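Local coordinates for protein aminoglycoside 6'-n-acetyltransferase (Salmonella choleraesuis, PDB 2VBQ) that transfers an acetyl group from acetyl-CoA to the 6'-amino group of aminoglycoside antibiotics, conferring resistance to them, and works as a homodimer, at residues Y86-L98 with V120-S134. Numbering follows the deposited sequence.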
# COMPACT_ATOMS: atom_id res chain seq x y z
N TYR A 86 2.73 4.96 2.43
CA TYR A 86 3.10 3.97 3.45
C TYR A 86 2.91 2.58 2.86
O TYR A 86 1.83 2.27 2.30
CB TYR A 86 2.23 4.11 4.71
CG TYR A 86 2.43 2.93 5.63
CD1 TYR A 86 3.60 2.83 6.40
CD2 TYR A 86 1.50 1.90 5.68
CE1 TYR A 86 3.82 1.73 7.22
CE2 TYR A 86 1.72 0.78 6.51
CZ TYR A 86 2.88 0.72 7.27
OH TYR A 86 3.09 -0.37 8.09
N VAL A 87 3.94 1.73 2.97
CA VAL A 87 3.81 0.32 2.63
C VAL A 87 3.84 -0.55 3.91
O VAL A 87 4.78 -0.47 4.72
CB VAL A 87 4.92 -0.17 1.64
CG1 VAL A 87 4.68 -1.63 1.25
CG2 VAL A 87 4.98 0.73 0.38
N ASN A 88 2.81 -1.37 4.08
CA ASN A 88 2.70 -2.29 5.21
C ASN A 88 3.97 -3.10 5.41
O ASN A 88 4.48 -3.72 4.45
CB ASN A 88 1.49 -3.23 5.05
CG ASN A 88 0.16 -2.49 4.96
OD1 ASN A 88 -0.12 -1.81 3.97
ND2 ASN A 88 -0.68 -2.64 6.00
N GLY A 89 4.48 -3.06 6.65
CA GLY A 89 5.64 -3.83 7.07
C GLY A 89 7.00 -3.22 6.77
O GLY A 89 8.02 -3.78 7.14
N CYS A 90 7.00 -2.07 6.08
CA CYS A 90 8.24 -1.37 5.71
C CYS A 90 8.53 -0.22 6.66
O CYS A 90 7.61 0.35 7.22
CB CYS A 90 8.15 -0.87 4.25
SG CYS A 90 8.06 -2.24 3.05
N ASP A 91 9.81 0.12 6.81
CA ASP A 91 10.25 1.22 7.67
C ASP A 91 10.76 2.42 6.91
O ASP A 91 10.93 3.49 7.49
CB ASP A 91 11.36 0.77 8.63
CG ASP A 91 10.96 -0.41 9.46
OD1 ASP A 91 9.85 -0.39 10.05
OD2 ASP A 91 11.75 -1.38 9.52
N SER A 92 11.02 2.26 5.61
CA SER A 92 11.59 3.38 4.85
C SER A 92 10.69 3.76 3.69
O SER A 92 9.66 3.11 3.46
CB SER A 92 13.02 3.06 4.38
OG SER A 92 13.04 1.89 3.58
N SER A 93 11.06 4.82 2.99
CA SER A 93 10.31 5.33 1.84
C SER A 93 11.28 6.05 0.90
O SER A 93 12.18 6.75 1.36
CB SER A 93 9.11 6.21 2.28
OG SER A 93 8.26 6.55 1.20
N PRO A 94 11.13 5.84 -0.42
CA PRO A 94 10.12 5.05 -1.09
C PRO A 94 10.47 3.55 -1.08
O PRO A 94 11.57 3.16 -0.66
CB PRO A 94 10.14 5.60 -2.54
CG PRO A 94 11.58 5.92 -2.75
CD PRO A 94 12.09 6.42 -1.39
N VAL A 95 9.52 2.73 -1.55
CA VAL A 95 9.65 1.27 -1.56
C VAL A 95 9.39 0.77 -2.99
O VAL A 95 8.47 1.27 -3.67
CB VAL A 95 8.66 0.61 -0.54
CG1 VAL A 95 8.65 -0.92 -0.66
CG2 VAL A 95 8.99 1.02 0.89
N VAL A 96 10.22 -0.18 -3.45
CA VAL A 96 9.96 -0.89 -4.72
C VAL A 96 8.96 -2.03 -4.50
O VAL A 96 9.16 -2.92 -3.65
CB VAL A 96 11.27 -1.35 -5.51
CG1 VAL A 96 12.09 -2.38 -4.74
CG2 VAL A 96 10.90 -1.83 -6.93
N PHE A 97 7.83 -1.96 -5.22
CA PHE A 97 6.72 -2.84 -4.92
C PHE A 97 6.40 -3.76 -6.09
O PHE A 97 6.29 -3.31 -7.24
CB PHE A 97 5.44 -2.06 -4.48
CG PHE A 97 4.48 -2.94 -3.71
CD1 PHE A 97 3.58 -3.79 -4.37
CD2 PHE A 97 4.54 -2.98 -2.31
CE1 PHE A 97 2.73 -4.64 -3.65
CE2 PHE A 97 3.69 -3.83 -1.60
CZ PHE A 97 2.78 -4.64 -2.28
N LEU A 98 6.31 -5.06 -5.79
CA LEU A 98 5.92 -6.07 -6.80
C LEU A 98 4.39 -6.02 -6.97
O LEU A 98 3.65 -6.57 -6.15
CB LEU A 98 6.43 -7.47 -6.39
CG LEU A 98 6.27 -8.62 -7.42
CD1 LEU A 98 7.12 -8.37 -8.68
CD2 LEU A 98 6.60 -9.98 -6.83
N VAL A 120 13.25 -6.46 -11.00
CA VAL A 120 12.48 -5.48 -10.19
C VAL A 120 13.38 -4.88 -9.09
O VAL A 120 13.40 -3.66 -8.89
CB VAL A 120 11.21 -6.11 -9.53
CG1 VAL A 120 10.62 -5.17 -8.43
CG2 VAL A 120 10.16 -6.49 -10.57
N GLN A 121 14.05 -5.76 -8.34
CA GLN A 121 15.01 -5.35 -7.29
C GLN A 121 16.11 -4.41 -7.80
O GLN A 121 16.39 -3.37 -7.16
CB GLN A 121 15.65 -6.57 -6.60
CG GLN A 121 16.47 -6.18 -5.35
CD GLN A 121 17.06 -7.37 -4.63
OE1 GLN A 121 16.44 -8.43 -4.51
NE2 GLN A 121 18.29 -7.22 -4.15
N ARG A 122 16.72 -4.78 -8.92
CA ARG A 122 17.76 -3.99 -9.61
C ARG A 122 17.21 -2.58 -9.95
O ARG A 122 17.81 -1.56 -9.62
CB ARG A 122 18.21 -4.74 -10.87
CG ARG A 122 19.40 -4.15 -11.68
CD ARG A 122 19.67 -4.99 -12.96
NE ARG A 122 19.67 -6.42 -12.63
CZ ARG A 122 18.99 -7.40 -13.23
NH1 ARG A 122 18.22 -7.16 -14.30
NH2 ARG A 122 19.08 -8.64 -12.76
N TRP A 123 16.04 -2.55 -10.59
CA TRP A 123 15.36 -1.30 -10.89
C TRP A 123 15.11 -0.44 -9.61
O TRP A 123 15.44 0.77 -9.57
CB TRP A 123 14.04 -1.59 -11.65
CG TRP A 123 13.26 -0.37 -12.01
CD1 TRP A 123 13.62 0.60 -12.92
CD2 TRP A 123 11.97 -0.00 -11.51
NE1 TRP A 123 12.63 1.55 -12.98
CE2 TRP A 123 11.62 1.21 -12.13
CE3 TRP A 123 11.09 -0.57 -10.58
CZ2 TRP A 123 10.42 1.88 -11.84
CZ3 TRP A 123 9.89 0.08 -10.30
CH2 TRP A 123 9.56 1.30 -10.95
N GLY A 124 14.56 -1.05 -8.58
CA GLY A 124 14.26 -0.30 -7.36
C GLY A 124 15.51 0.16 -6.63
O GLY A 124 15.56 1.28 -6.06
N THR A 125 16.53 -0.70 -6.62
CA THR A 125 17.82 -0.35 -6.02
C THR A 125 18.45 0.84 -6.74
O THR A 125 18.92 1.78 -6.09
CB THR A 125 18.77 -1.58 -5.97
OG1 THR A 125 18.22 -2.52 -5.03
CG2 THR A 125 20.21 -1.20 -5.53
N ASN A 126 18.42 0.83 -8.06
CA ASN A 126 18.98 1.95 -8.82
C ASN A 126 18.20 3.27 -8.65
O ASN A 126 18.75 4.37 -8.88
CB ASN A 126 19.11 1.58 -10.30
CG ASN A 126 20.34 0.75 -10.59
OD1 ASN A 126 20.45 0.13 -11.66
ND2 ASN A 126 21.29 0.72 -9.64
N LYS A 127 16.93 3.14 -8.27
CA LYS A 127 16.05 4.26 -7.89
C LYS A 127 16.15 4.68 -6.42
O LYS A 127 15.35 5.47 -5.93
CB LYS A 127 14.61 3.87 -8.23
CG LYS A 127 14.08 4.53 -9.48
CD LYS A 127 14.71 4.06 -10.74
CE LYS A 127 13.86 4.52 -11.94
NZ LYS A 127 13.39 5.92 -11.79
N GLY A 128 17.13 4.13 -5.70
CA GLY A 128 17.32 4.45 -4.29
C GLY A 128 16.32 3.87 -3.31
O GLY A 128 16.13 4.42 -2.21
N CYS A 129 15.66 2.76 -3.66
CA CYS A 129 14.81 2.10 -2.67
C CYS A 129 15.62 1.18 -1.73
O CYS A 129 16.47 0.41 -2.19
CB CYS A 129 13.66 1.31 -3.32
SG CYS A 129 12.55 2.33 -4.35
N ARG A 130 15.33 1.24 -0.43
CA ARG A 130 16.02 0.39 0.55
C ARG A 130 15.31 -0.94 0.77
O ARG A 130 15.93 -1.91 1.22
CB ARG A 130 16.22 1.12 1.89
CG ARG A 130 16.96 2.45 1.75
CD ARG A 130 17.59 2.97 3.07
NE ARG A 130 16.67 3.70 3.94
CZ ARG A 130 16.13 4.90 3.67
NH1 ARG A 130 16.39 5.51 2.51
NH2 ARG A 130 15.32 5.47 4.55
N GLU A 131 14.03 -0.99 0.44
CA GLU A 131 13.21 -2.16 0.70
C GLU A 131 12.39 -2.49 -0.55
O GLU A 131 11.98 -1.59 -1.30
CB GLU A 131 12.24 -1.91 1.86
CG GLU A 131 12.88 -1.80 3.25
CD GLU A 131 11.95 -1.18 4.29
OE1 GLU A 131 11.41 -0.07 4.05
OE2 GLU A 131 11.74 -1.78 5.35
N MET A 132 12.19 -3.79 -0.76
CA MET A 132 11.25 -4.30 -1.75
C MET A 132 10.13 -4.99 -1.00
O MET A 132 10.36 -5.71 -0.02
CB MET A 132 11.96 -5.26 -2.72
CG MET A 132 11.02 -6.01 -3.71
SD MET A 132 11.90 -6.73 -5.11
CE MET A 132 12.97 -7.87 -4.21
N ALA A 133 8.90 -4.76 -1.46
CA ALA A 133 7.74 -5.39 -0.86
C ALA A 133 6.77 -5.96 -1.89
O ALA A 133 6.88 -5.67 -3.11
CB ALA A 133 7.02 -4.43 0.09
N SER A 134 5.83 -6.76 -1.38
CA SER A 134 4.84 -7.48 -2.17
C SER A 134 3.73 -7.92 -1.22
O SER A 134 3.89 -7.86 -0.01
CB SER A 134 5.49 -8.68 -2.85
OG SER A 134 4.58 -9.32 -3.74
O HOH W 1 13.98 3.69 0.54
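Val120 CG1 lies 3.7 Å from Val96 CG2, and Val120 CG2 meets Leu98 CD1. Gly124 brings bare backbone against Val96: Gly124 CA is 3.7 Å from Val96 CB. Gly128, at positive phi, closes helix 120-126 in a Schellman motif. Cys129 SG packs against Val96 and Pro94 CG. Strands 95-98 and 131-134 run parallel, joined through that helix as the beta-alpha-beta unit of the GNAT fold. Just before the strands pair, a water bridges Pro94 O and Arg130 N. The Arg130 guanidinium lays one face over Ser92 CB. Glu131 OE1 accepts from Ser92 N (2.8 Å) and Ser92 OG (2.6 Å), both from one face of the carboxylate. With Ser92 OG between its own N and carbonyl carbon (chi1 58°), both donors reach that oxygen. Glu131 OE2 takes Asp91 N nearly straight (169°) through its syn lone pair. Arg162 of the second subunit salt-bridges both Glu131 and Asp91. Val96 N bonds to Glu131 O. Met132 CB packs on Val96 CG1. Ala133 N returns a bond to Val96 O. Ala133 CB fits among Val87, Cys90, Val95 and Phe97, while Ala133 O accepts from Leu98 N. Ser134 CA makes a CH-pi contact over the Phe97 ring, 4.0 Å from its centroid.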